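Local atomic coordinates of uncharacterized protein YPL067C (Saccharomyces cerevisiae, PDB entry 5KCI), a protein that is of unknown function but carries a histidine-rich strand reminiscent of histidine triad proteins and may be connected with amyloid toxicity. Residues A77-S82 with R127-A132; V89-F94 with V103-W108; A150-Y155 with H166-L171. All blocks are in the same frame, centred on the assembly; numbering follows the deposited sequence.

Contact 1. Residues A77-S82 with R127-A132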
loop_
_atom_site.group_PDB
_atom_site.type_symbol
_atom_site.label_atom_id
_atom_site.label_comp_id
_atom_site.label_asym_id
_atom_site.label_seq_id
_atom_site.Cartn_x
_atom_site.Cartn_y
_atom_site.Cartn_z
ATOM N N ALA A 77 -13.804 -7.963 -16.585
ATOM C CA ALA A 77 -13.209 -9.184 -16.051
ATOM C C ALA A 77 -11.694 -9.092 -15.887
ATOM O O ALA A 77 -11.056 -10.098 -15.553
ATOM C CB ALA A 77 -13.527 -10.366 -16.961
ATOM N N ALA A 78 -11.106 -7.929 -16.130
ATOM C CA ALA A 78 -9.657 -7.798 -16.044
ATOM C C ALA A 78 -9.144 -8.243 -14.674
ATOM O O ALA A 78 -9.724 -7.909 -13.638
ATOM C CB ALA A 78 -9.264 -6.352 -16.329
ATOM N N LYS A 79 -8.059 -9.024 -14.680
ATOM C CA LYS A 79 -7.393 -9.441 -13.449
ATOM C C LYS A 79 -6.734 -8.249 -12.764
ATOM O O LYS A 79 -6.236 -7.341 -13.426
ATOM C CB LYS A 79 -6.325 -10.507 -13.746
ATOM C CG LYS A 79 -6.827 -11.955 -13.846
ATOM C CD LYS A 79 -5.739 -12.904 -14.401
ATOM C CE LYS A 79 -4.656 -13.234 -13.381
ATOM N NZ LYS A 79 -3.485 -13.982 -13.996
ATOM N N ALA A 80 -6.735 -8.261 -11.430
ATOM C CA ALA A 80 -6.056 -7.242 -10.651
ATOM C C ALA A 80 -4.621 -7.137 -11.141
ATOM O O ALA A 80 -4.008 -8.150 -11.471
ATOM C CB ALA A 80 -6.081 -7.609 -9.172
ATOM N N PHE A 81 -4.134 -5.908 -11.289
ATOM C CA PHE A 81 -2.754 -5.601 -11.668
ATOM C C PHE A 81 -2.417 -5.976 -13.114
ATOM O O PHE A 81 -1.250 -5.814 -13.527
ATOM C CB PHE A 81 -1.750 -6.281 -10.722
ATOM C CG PHE A 81 -2.014 -5.999 -9.277
ATOM C CD1 PHE A 81 -2.169 -4.688 -8.829
ATOM C CD2 PHE A 81 -2.137 -7.039 -8.368
ATOM C CE1 PHE A 81 -2.438 -4.419 -7.499
ATOM C CE2 PHE A 81 -2.405 -6.780 -7.045
ATOM C CZ PHE A 81 -2.563 -5.471 -6.605
ATOM N N SER A 82 -3.394 -6.440 -13.910
ATOM C CA SER A 82 -3.149 -6.841 -15.289
ATOM C C SER A 82 -2.888 -5.662 -16.203
ATOM O O SER A 82 -2.416 -5.866 -17.321
ATOM C CB SER A 82 -4.347 -7.601 -15.855
ATOM O OG SER A 82 -5.435 -6.709 -15.940
ATOM N N ARG A 127 -3.629 -13.475 -1.592
ATOM C CA ARG A 127 -2.280 -13.136 -1.130
ATOM C C ARG A 127 -1.226 -13.509 -2.166
ATOM O O ARG A 127 -0.242 -12.774 -2.347
ATOM C CB ARG A 127 -1.971 -13.830 0.199
ATOM C CG ARG A 127 -2.769 -13.263 1.372
ATOM C CD ARG A 127 -2.627 -14.061 2.664
ATOM N NE ARG A 127 -3.417 -13.414 3.719
ATOM C CZ ARG A 127 -3.524 -13.832 4.975
ATOM N NH1 ARG A 127 -2.902 -14.933 5.382
ATOM N NH2 ARG A 127 -4.278 -13.143 5.824
ATOM N N ALA A 128 -1.391 -14.662 -2.818
ATOM C CA ALA A 128 -0.426 -15.103 -3.818
ATOM C C ALA A 128 -0.352 -14.109 -4.966
ATOM O O ALA A 128 0.740 -13.830 -5.480
ATOM C CB ALA A 128 -0.796 -16.500 -4.342
ATOM N N ARG A 129 -1.506 -13.573 -5.386
ATOM C CA ARG A 129 -1.525 -12.576 -6.455
ATOM C C ARG A 129 -0.797 -11.301 -6.055
ATOM O O ARG A 129 0.001 -10.755 -6.840
ATOM C CB ARG A 129 -2.960 -12.242 -6.850
ATOM C CG ARG A 129 -3.082 -11.258 -8.014
ATOM C CD ARG A 129 -2.609 -11.862 -9.333
ATOM N NE ARG A 129 -2.804 -10.941 -10.453
ATOM C CZ ARG A 129 -2.269 -11.090 -11.660
ATOM N NH1 ARG A 129 -1.469 -12.118 -11.927
ATOM N NH2 ARG A 129 -2.509 -10.193 -12.605
ATOM N N MET A 130 -1.065 -10.795 -4.842
ATOM C CA MET A 130 -0.340 -9.610 -4.386
ATOM C C MET A 130 1.160 -9.872 -4.364
ATOM O O MET A 130 1.972 -9.037 -4.810
ATOM C CB MET A 130 -0.824 -9.208 -2.992
ATOM C CG MET A 130 -0.090 -8.000 -2.427
ATOM S SD MET A 130 -0.286 -6.507 -3.428
ATOM C CE MET A 130 -2.002 -6.258 -3.086
ATOM N N ASN A 131 1.548 -11.016 -3.815
ATOM C CA ASN A 131 2.967 -11.354 -3.749
ATOM C C ASN A 131 3.601 -11.392 -5.133
ATOM O O ASN A 131 4.693 -10.835 -5.343
ATOM C CB ASN A 131 3.142 -12.680 -3.002
ATOM C CG ASN A 131 3.034 -12.510 -1.500
ATOM O OD1 ASN A 131 3.399 -11.469 -0.950
ATOM N ND2 ASN A 131 2.585 -13.550 -0.826
ATOM N N ALA A 132 2.941 -12.039 -6.095
ATOM C CA ALA A 132 3.474 -12.110 -7.450
ATOM C C ALA A 132 3.633 -10.725 -8.051
ATOM O O ALA A 132 4.640 -10.437 -8.735
ATOM C CB ALA A 132 2.560 -12.962 -8.322
#
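R129 reaches out from its helix and holds the carbonyl of A80 with two nitrogens. NH2 of R129 lies 2.8 Å from A80 O. This bond is fairly straight, at 160° at the hydrogen, and meets the carbonyl nearly head-on. NE of R129 reaches the same A80 O at 3.2 Å and is more bent, at 138°. The oxygen lies in the guanidinium plane for both bonds, which fixes the rotation of the group. CG of R129 is anti to its backbone N (chi1 -177°), and the chain bends at chi2 before running out straight to the loop. K79 crosses R129 at about a right angle. Its CE sits over the centre of one guanidinium face, 3.6 Å from R129 CZ. K79 NZ lies 3.4 Å from R129 NH1. The two cationic ends share an acceptor: NH1 of R129 bonds to the backbone O of A199, the last residue of the chain, and K79 bonds to it weakly. A80 O sits in the middle of a type II turn from K79 to S82. S82 N and S82 OG both bond to K79 O, the latter at 2.7 Å, on a lone pair. The apolar part is made by F81, also in the turn, and M130. M130, bent at chi2 and chi3, brings CE to the edge of the F81 ring, 3.6 Å from F81 CZ. M130 SD lies 5.0 Å from the F81 ring centroid, an oblique Met-aromatic contact. The turn lies in the loop ahead of strand 87-91. F81 also stacks on F133, further along helix 120-135, and touches L107 and S109 of strand 102-109. M130 packs from that helix onto L107, W151 and A167, so the helix covers this part of the sheet.

Contact 2. Residues V89-F94 with V103-W108; sequences VRANDF and VHLVLW
N92 and H104 both turn CG anti to the backbone N (chi1 -167° and -173°), and their side chains run side by side in the same direction. This places CB and ND2 of N92 over one face of the H104 imidazole, with the amide plane turned 62° to the ring. N92 CB makes a CH-pi contact, 4.0 Å from the H104 ring centroid. ND2 of N92 stands above the same ring, offset toward its rim. The H104 ring is held in its plane by outside partners: NE2 bonds to H168 ND1, and ND1 to the backbone N of Y96. N92 OD1 accepts from F94 N at 2.8 Å, an Asx turn just after the strand. The main chains form the antiparallel hairpin of strands 87-91 and 102-109. R90 and V106 are a hydrogen-bonded pair, with V106 N to R90 O at 2.8 Å. N92 N bonds to H104 O at 3.0 Å, and a water links that oxygen to N92 O. V106 CG2 packs against N92 ND2 at 3.8 Å. V89 CG2 meets L105 CD1 at 4.1 Å. R90 folds back so that NH1 bonds to V89 O, and its side chain lies about 4 Å from a bound zinc ion. On the V89 and L107 face of the sheet, V89 touches L191 of helix 180-193. R90 and W108 instead lie against helix 56-64. Strand 165-172 flanks the other edge of strand 102-109.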
loop_
_atom_site.group_PDB
_atom_site.type_symbol
_atom_site.label_atom_id
_atom_site.label_comp_id
_atom_site.label_asym_id
_atom_site.label_seq_id
_atom_site.Cartn_x
_atom_site.Cartn_y
_atom_site.Cartn_z
ATOM N N VAL A 89 0.028 3.670 -7.077
ATOM C CA VAL A 89 0.862 3.680 -5.879
ATOM C C VAL A 89 1.097 5.131 -5.476
ATOM O O VAL A 89 1.408 5.984 -6.319
ATOM C CB VAL A 89 2.175 2.901 -6.094
ATOM C CG1 VAL A 89 2.974 3.483 -7.208
ATOM C CG2 VAL A 89 2.991 2.882 -4.813
ATOM N N ARG A 90 0.905 5.420 -4.187
ATOM C CA ARG A 90 1.087 6.747 -3.623
ATOM C C ARG A 90 1.910 6.649 -2.353
ATOM O O ARG A 90 1.937 5.607 -1.703
ATOM C CB ARG A 90 -0.260 7.407 -3.286
ATOM C CG ARG A 90 -1.167 7.641 -4.473
ATOM C CD ARG A 90 -0.733 8.847 -5.266
ATOM N NE ARG A 90 -1.629 9.169 -6.375
ATOM C CZ ARG A 90 -1.598 8.586 -7.569
ATOM N NH1 ARG A 90 -0.727 7.628 -7.826
ATOM N NH2 ARG A 90 -2.456 8.957 -8.510
ATOM N N ALA A 91 2.631 7.720 -2.027
ATOM C CA ALA A 91 3.219 7.819 -0.699
ATOM C C ALA A 91 2.114 8.057 0.324
ATOM O O ALA A 91 1.176 8.811 0.068
ATOM C CB ALA A 91 4.252 8.955 -0.655
ATOM N N ASN A 92 2.191 7.368 1.465
ATOM C CA ASN A 92 1.242 7.614 2.549
ATOM C C ASN A 92 1.524 8.987 3.144
ATOM O O ASN A 92 2.646 9.264 3.584
ATOM C CB ASN A 92 1.324 6.535 3.633
ATOM C CG ASN A 92 0.133 6.586 4.603
ATOM O OD1 ASN A 92 -0.362 7.665 4.943
ATOM N ND2 ASN A 92 -0.321 5.421 5.053
ATOM N N ASP A 93 0.501 9.855 3.165
ATOM C CA ASP A 93 0.688 11.200 3.709
ATOM C C ASP A 93 0.880 11.196 5.220
ATOM O O ASP A 93 1.457 12.146 5.768
ATOM C CB ASP A 93 -0.515 12.095 3.360
ATOM C CG ASP A 93 -0.500 12.561 1.915
ATOM O OD1 ASP A 93 0.601 12.788 1.371
ATOM O OD2 ASP A 93 -1.598 12.698 1.325
ATOM N N PHE A 94 0.396 10.165 5.902
ATOM C CA PHE A 94 0.395 10.096 7.357
ATOM C C PHE A 94 0.947 8.742 7.753
ATOM O O PHE A 94 0.249 7.894 8.311
ATOM C CB PHE A 94 -1.012 10.352 7.901
ATOM C CG PHE A 94 -1.553 11.701 7.498
ATOM C CD1 PHE A 94 -1.171 12.852 8.174
ATOM C CD2 PHE A 94 -2.399 11.821 6.413
ATOM C CE1 PHE A 94 -1.650 14.091 7.794
ATOM C CE2 PHE A 94 -2.880 13.063 6.022
ATOM C CZ PHE A 94 -2.511 14.191 6.714
ATOM N N VAL A 103 9.860 3.181 4.313
ATOM C CA VAL A 103 9.039 4.054 3.500
ATOM C C VAL A 103 7.665 3.416 3.447
ATOM O O VAL A 103 7.559 2.216 3.185
ATOM C CB VAL A 103 9.635 4.202 2.096
ATOM C CG1 VAL A 103 8.750 4.982 1.202
ATOM C CG2 VAL A 103 11.013 4.894 2.193
ATOM N N HIS A 104 6.632 4.207 3.707
ATOM C CA HIS A 104 5.263 3.688 3.813
ATOM C C HIS A 104 4.495 4.132 2.576
ATOM O O HIS A 104 4.155 5.317 2.442
ATOM C CB HIS A 104 4.631 4.236 5.086
ATOM C CG HIS A 104 3.299 3.666 5.401
ATOM N ND1 HIS A 104 2.718 3.818 6.637
ATOM C CD2 HIS A 104 2.430 2.944 4.655
ATOM C CE1 HIS A 104 1.532 3.234 6.639
ATOM N NE2 HIS A 104 1.327 2.701 5.446
ATOM N N LEU A 105 4.230 3.201 1.676
ATOM C CA LEU A 105 3.467 3.479 0.464
ATOM C C LEU A 105 2.090 2.853 0.583
ATOM O O LEU A 105 1.865 1.991 1.424
ATOM C CB LEU A 105 4.155 2.926 -0.789
ATOM C CG LEU A 105 5.619 3.302 -0.994
ATOM C CD1 LEU A 105 6.146 2.664 -2.275
ATOM C CD2 LEU A 105 5.775 4.820 -1.051
ATOM N N VAL A 106 1.184 3.305 -0.282
ATOM C CA VAL A 106 -0.168 2.765 -0.388
ATOM C C VAL A 106 -0.382 2.384 -1.836
ATOM O O VAL A 106 -0.138 3.192 -2.735
ATOM C CB VAL A 106 -1.243 3.760 0.071
ATOM C CG1 VAL A 106 -2.662 3.099 -0.042
ATOM C CG2 VAL A 106 -0.970 4.215 1.492
ATOM N N LEU A 107 -0.824 1.158 -2.051
ATOM C CA LEU A 107 -1.157 0.613 -3.349
ATOM C C LEU A 107 -2.668 0.427 -3.451
ATOM O O LEU A 107 -3.224 -0.476 -2.829
ATOM C CB LEU A 107 -0.467 -0.736 -3.535
ATOM C CG LEU A 107 -0.845 -1.565 -4.750
ATOM C CD1 LEU A 107 -0.471 -0.849 -6.040
ATOM C CD2 LEU A 107 -0.124 -2.935 -4.662
ATOM N N TRP A 108 -3.289 1.245 -4.277
ATOM C CA TRP A 108 -4.723 1.213 -4.554
ATOM C C TRP A 108 -4.990 0.311 -5.753
ATOM O O TRP A 108 -4.245 0.329 -6.744
ATOM C CB TRP A 108 -5.233 2.626 -4.838
ATOM C CG TRP A 108 -5.057 3.551 -3.710
ATOM C CD1 TRP A 108 -3.981 4.369 -3.473
ATOM C CD2 TRP A 108 -5.962 3.743 -2.632
ATOM N NE1 TRP A 108 -4.188 5.084 -2.307
ATOM C CE2 TRP A 108 -5.402 4.719 -1.780
ATOM C CE3 TRP A 108 -7.218 3.202 -2.311
ATOM C CZ2 TRP A 108 -6.049 5.142 -0.616
ATOM C CZ3 TRP A 108 -7.848 3.626 -1.164
ATOM C CH2 TRP A 108 -7.270 4.571 -0.326
HETATM O O HOH W 1 5.315 8.224 3.169
#

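Contact 3. Residues A150-Y155 with H166-L171; sequences AWFVNY and HAHVLL. With SO4 (sulfate ion), chain D.
The F152 and H168 rings lie nearly parallel, with planes 10° apart, but displaced, with little overlap. H168 CB lies over the F152 face in a CH-pi contact, 3.5 Å from the F152 ring centroid. F152 CG sits between the backbone N and the carbonyl carbon (chi1 58°), which brings the ring face onto H168 CB. The edge of the same ring meets L170, with F152 CE1 4.1 Å from L170 CD1. The strands that carry these rings pair antiparallel. A150 with L170 and F152 with H168 are hydrogen-bonded pairs, and W151 with V169 is a non-hydrogen-bonded pair. The H166-A167-H168 run resembles the alternating histidines of histidine triad proteins, whose strand histidines line a phosphate-binding site. A sulfate ion, probably from the crystallisation liquor, lies at the imidazole edges here. H168 NE2 bonds to sulfate O2 at 2.8 Å, nearly straight at 172°. H166 NE2 bonds to sulfate O1 at 2.7 Å. N154 ND2 donates to two oxygens, O4 at 3.0 Å and O2 at 3.1 Å. A water ties N154 N, H166 O and sulfate O2 together, and S160 N also bonds to the sulfate. On the opposite face of the sheet, V153 CG2 packs on A167 CB at 3.8 Å. The W151 indole leans away toward helix 120-135, where its NE1 bonds to N131 OD1.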
loop_
_atom_site.group_PDB
_atom_site.type_symbol
_atom_site.label_atom_id
_atom_site.label_comp_id
_atom_site.label_asym_id
_atom_site.label_seq_id
_atom_site.Cartn_x
_atom_site.Cartn_y
_atom_site.Cartn_z
ATOM N N ALA A 150 7.590 -5.427 2.463
ATOM C CA ALA A 150 6.513 -6.088 3.185
ATOM C C ALA A 150 5.209 -5.403 2.834
ATOM O O ALA A 150 5.195 -4.276 2.347
ATOM C CB ALA A 150 6.719 -6.037 4.708
ATOM N N TRP A 151 4.101 -6.075 3.130
ATOM C CA TRP A 151 2.821 -5.460 2.827
ATOM C C TRP A 151 1.762 -6.024 3.758
ATOM O O TRP A 151 1.902 -7.126 4.296
ATOM C CB TRP A 151 2.409 -5.667 1.357
ATOM C CG TRP A 151 2.101 -7.078 0.967
ATOM C CD1 TRP A 151 2.980 -8.015 0.485
ATOM C CD2 TRP A 151 0.807 -7.726 0.998
ATOM N NE1 TRP A 151 2.319 -9.196 0.231
ATOM C CE2 TRP A 151 0.991 -9.044 0.533
ATOM C CE3 TRP A 151 -0.468 -7.315 1.383
ATOM C CZ2 TRP A 151 -0.067 -9.971 0.430
ATOM C CZ3 TRP A 151 -1.532 -8.247 1.282
ATOM C CH2 TRP A 151 -1.314 -9.548 0.810
ATOM N N PHE A 152 0.711 -5.222 3.957
ATOM C CA PHE A 152 -0.437 -5.680 4.713
ATOM C C PHE A 152 -1.658 -4.909 4.264
ATOM O O PHE A 152 -1.571 -3.801 3.737
ATOM C CB PHE A 152 -0.282 -5.500 6.221
ATOM C CG PHE A 152 -0.035 -4.074 6.645
ATOM C CD1 PHE A 152 1.248 -3.513 6.602
ATOM C CD2 PHE A 152 -1.066 -3.304 7.139
ATOM C CE1 PHE A 152 1.449 -2.214 6.996
ATOM C CE2 PHE A 152 -0.869 -1.996 7.534
ATOM C CZ PHE A 152 0.384 -1.444 7.477
ATOM N N VAL A 153 -2.810 -5.510 4.532
ATOM C CA VAL A 153 -4.083 -4.873 4.278
ATOM C C VAL A 153 -4.811 -4.781 5.611
ATOM O O VAL A 153 -5.031 -5.802 6.269
ATOM C CB VAL A 153 -4.918 -5.671 3.262
ATOM C CG1 VAL A 153 -6.291 -5.077 3.156
ATOM C CG2 VAL A 153 -4.209 -5.655 1.906
ATOM N N ASN A 154 -5.185 -3.574 5.997
ATOM C CA ASN A 154 -5.877 -3.381 7.258
ATOM C C ASN A 154 -7.241 -4.062 7.239
ATOM O O ASN A 154 -7.952 -4.058 6.228
ATOM C CB ASN A 154 -6.048 -1.906 7.557
ATOM C CG ASN A 154 -4.847 -1.315 8.290
ATOM O OD1 ASN A 154 -4.093 -2.035 8.933
ATOM N ND2 ASN A 154 -4.724 -0.014 8.251
ATOM N N TYR A 155 -7.570 -4.682 8.357
ATOM C CA TYR A 155 -8.852 -5.374 8.507
ATOM C C TYR A 155 -9.994 -4.380 8.458
ATOM O O TYR A 155 -9.809 -3.177 8.663
ATOM C CB TYR A 155 -8.917 -6.115 9.837
ATOM C CG TYR A 155 -7.770 -7.080 10.078
ATOM C CD1 TYR A 155 -7.668 -8.236 9.361
ATOM C CD2 TYR A 155 -6.811 -6.833 11.073
ATOM C CE1 TYR A 155 -6.658 -9.150 9.569
ATOM C CE2 TYR A 155 -5.788 -7.743 11.292
ATOM C CZ TYR A 155 -5.713 -8.903 10.534
ATOM O OH TYR A 155 -4.724 -9.843 10.709
ATOM N N HIS A 166 -6.966 -1.145 -0.864
ATOM C CA HIS A 166 -5.630 -0.587 -0.753
ATOM C C HIS A 166 -4.803 -1.425 0.202
ATOM O O HIS A 166 -5.307 -1.904 1.228
ATOM C CB HIS A 166 -5.626 0.866 -0.285
ATOM C CG HIS A 166 -6.463 1.128 0.928
ATOM N ND1 HIS A 166 -7.838 1.055 0.910
ATOM C CD2 HIS A 166 -6.123 1.506 2.184
ATOM C CE1 HIS A 166 -8.310 1.339 2.112
ATOM N NE2 HIS A 166 -7.286 1.621 2.903
ATOM N N ALA A 167 -3.544 -1.617 -0.191
ATOM C CA ALA A 167 -2.551 -2.329 0.583
ATOM C C ALA A 167 -1.480 -1.345 1.021
ATOM O O ALA A 167 -1.122 -0.423 0.285
ATOM C CB ALA A 167 -1.901 -3.469 -0.225
ATOM N N HIS A 168 -0.993 -1.541 2.225
ATOM C CA HIS A 168 0.162 -0.818 2.729
ATOM C C HIS A 168 1.414 -1.574 2.293
ATOM O O HIS A 168 1.552 -2.765 2.575
ATOM C CB HIS A 168 0.060 -0.668 4.240
ATOM C CG HIS A 168 -1.134 0.118 4.665
ATOM N ND1 HIS A 168 -1.086 1.476 4.853
ATOM C CD2 HIS A 168 -2.431 -0.246 4.850
ATOM C CE1 HIS A 168 -2.289 1.921 5.184
ATOM N NE2 HIS A 168 -3.122 0.895 5.192
ATOM N N VAL A 169 2.281 -0.900 1.547
ATOM C CA VAL A 169 3.488 -1.500 0.992
ATOM C C VAL A 169 4.645 -0.768 1.629
ATOM O O VAL A 169 4.766 0.448 1.456
ATOM C CB VAL A 169 3.560 -1.371 -0.531
ATOM C CG1 VAL A 169 4.856 -1.893 -1.068
ATOM C CG2 VAL A 169 2.389 -2.099 -1.220
ATOM N N LEU A 170 5.462 -1.494 2.373
ATOM C CA LEU A 170 6.587 -0.954 3.115
ATOM C C LEU A 170 7.869 -1.361 2.422
ATOM O O LEU A 170 8.047 -2.534 2.090
ATOM C CB LEU A 170 6.612 -1.489 4.550
ATOM C CG LEU A 170 5.302 -1.328 5.335
ATOM C CD1 LEU A 170 5.519 -1.784 6.767
ATOM C CD2 LEU A 170 4.800 0.079 5.329
ATOM N N LEU A 171 8.782 -0.386 2.275
ATOM C CA LEU A 171 10.072 -0.615 1.648
ATOM C C LEU A 171 11.130 -0.197 2.644
ATOM O O LEU A 171 11.055 0.916 3.165
ATOM C CB LEU A 171 10.240 0.224 0.384
ATOM C CG LEU A 171 9.173 0.087 -0.696
ATOM C CD1 LEU A 171 9.551 0.926 -1.890
ATOM C CD2 LEU A 171 8.988 -1.364 -1.059
HETATM S S SO4 D . -6.400 2.281 6.042
HETATM O O1 SO4 D . -7.637 2.730 5.360
HETATM O O2 SO4 D . -5.899 1.007 5.560
HETATM O O3 SO4 D . -5.335 3.286 5.839
HETATM O O4 SO4 D . -6.659 2.160 7.472
HETATM O O HOH W 2 -5.460 -1.450 3.998
#

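How the contacts relate
Contacts 2 and 3 belong to one four-stranded antiparallel sheet, and their centres lie about 9 Å apart. Strands 102-109 and 165-172 are neighbours in it, with V103 N 2.8 Å from L171 O. The two contacts also meet through H104 NE2 and H168 ND1, 2.8 Å apart. W108 lies beside H166, so contact 2 backs the histidines that hold the sulfate in contact 3. Contact 1 stands off this site, about 15 Å from contact 3 and about 19 Å from contact 2, centre to centre. It reaches the sheet through M130, F81 and N131. M130 SD is 3.8 Å and F81 CE1 3.9 Å from L107 CD2, and M130 CG is 3.3 Å from W151 CE2.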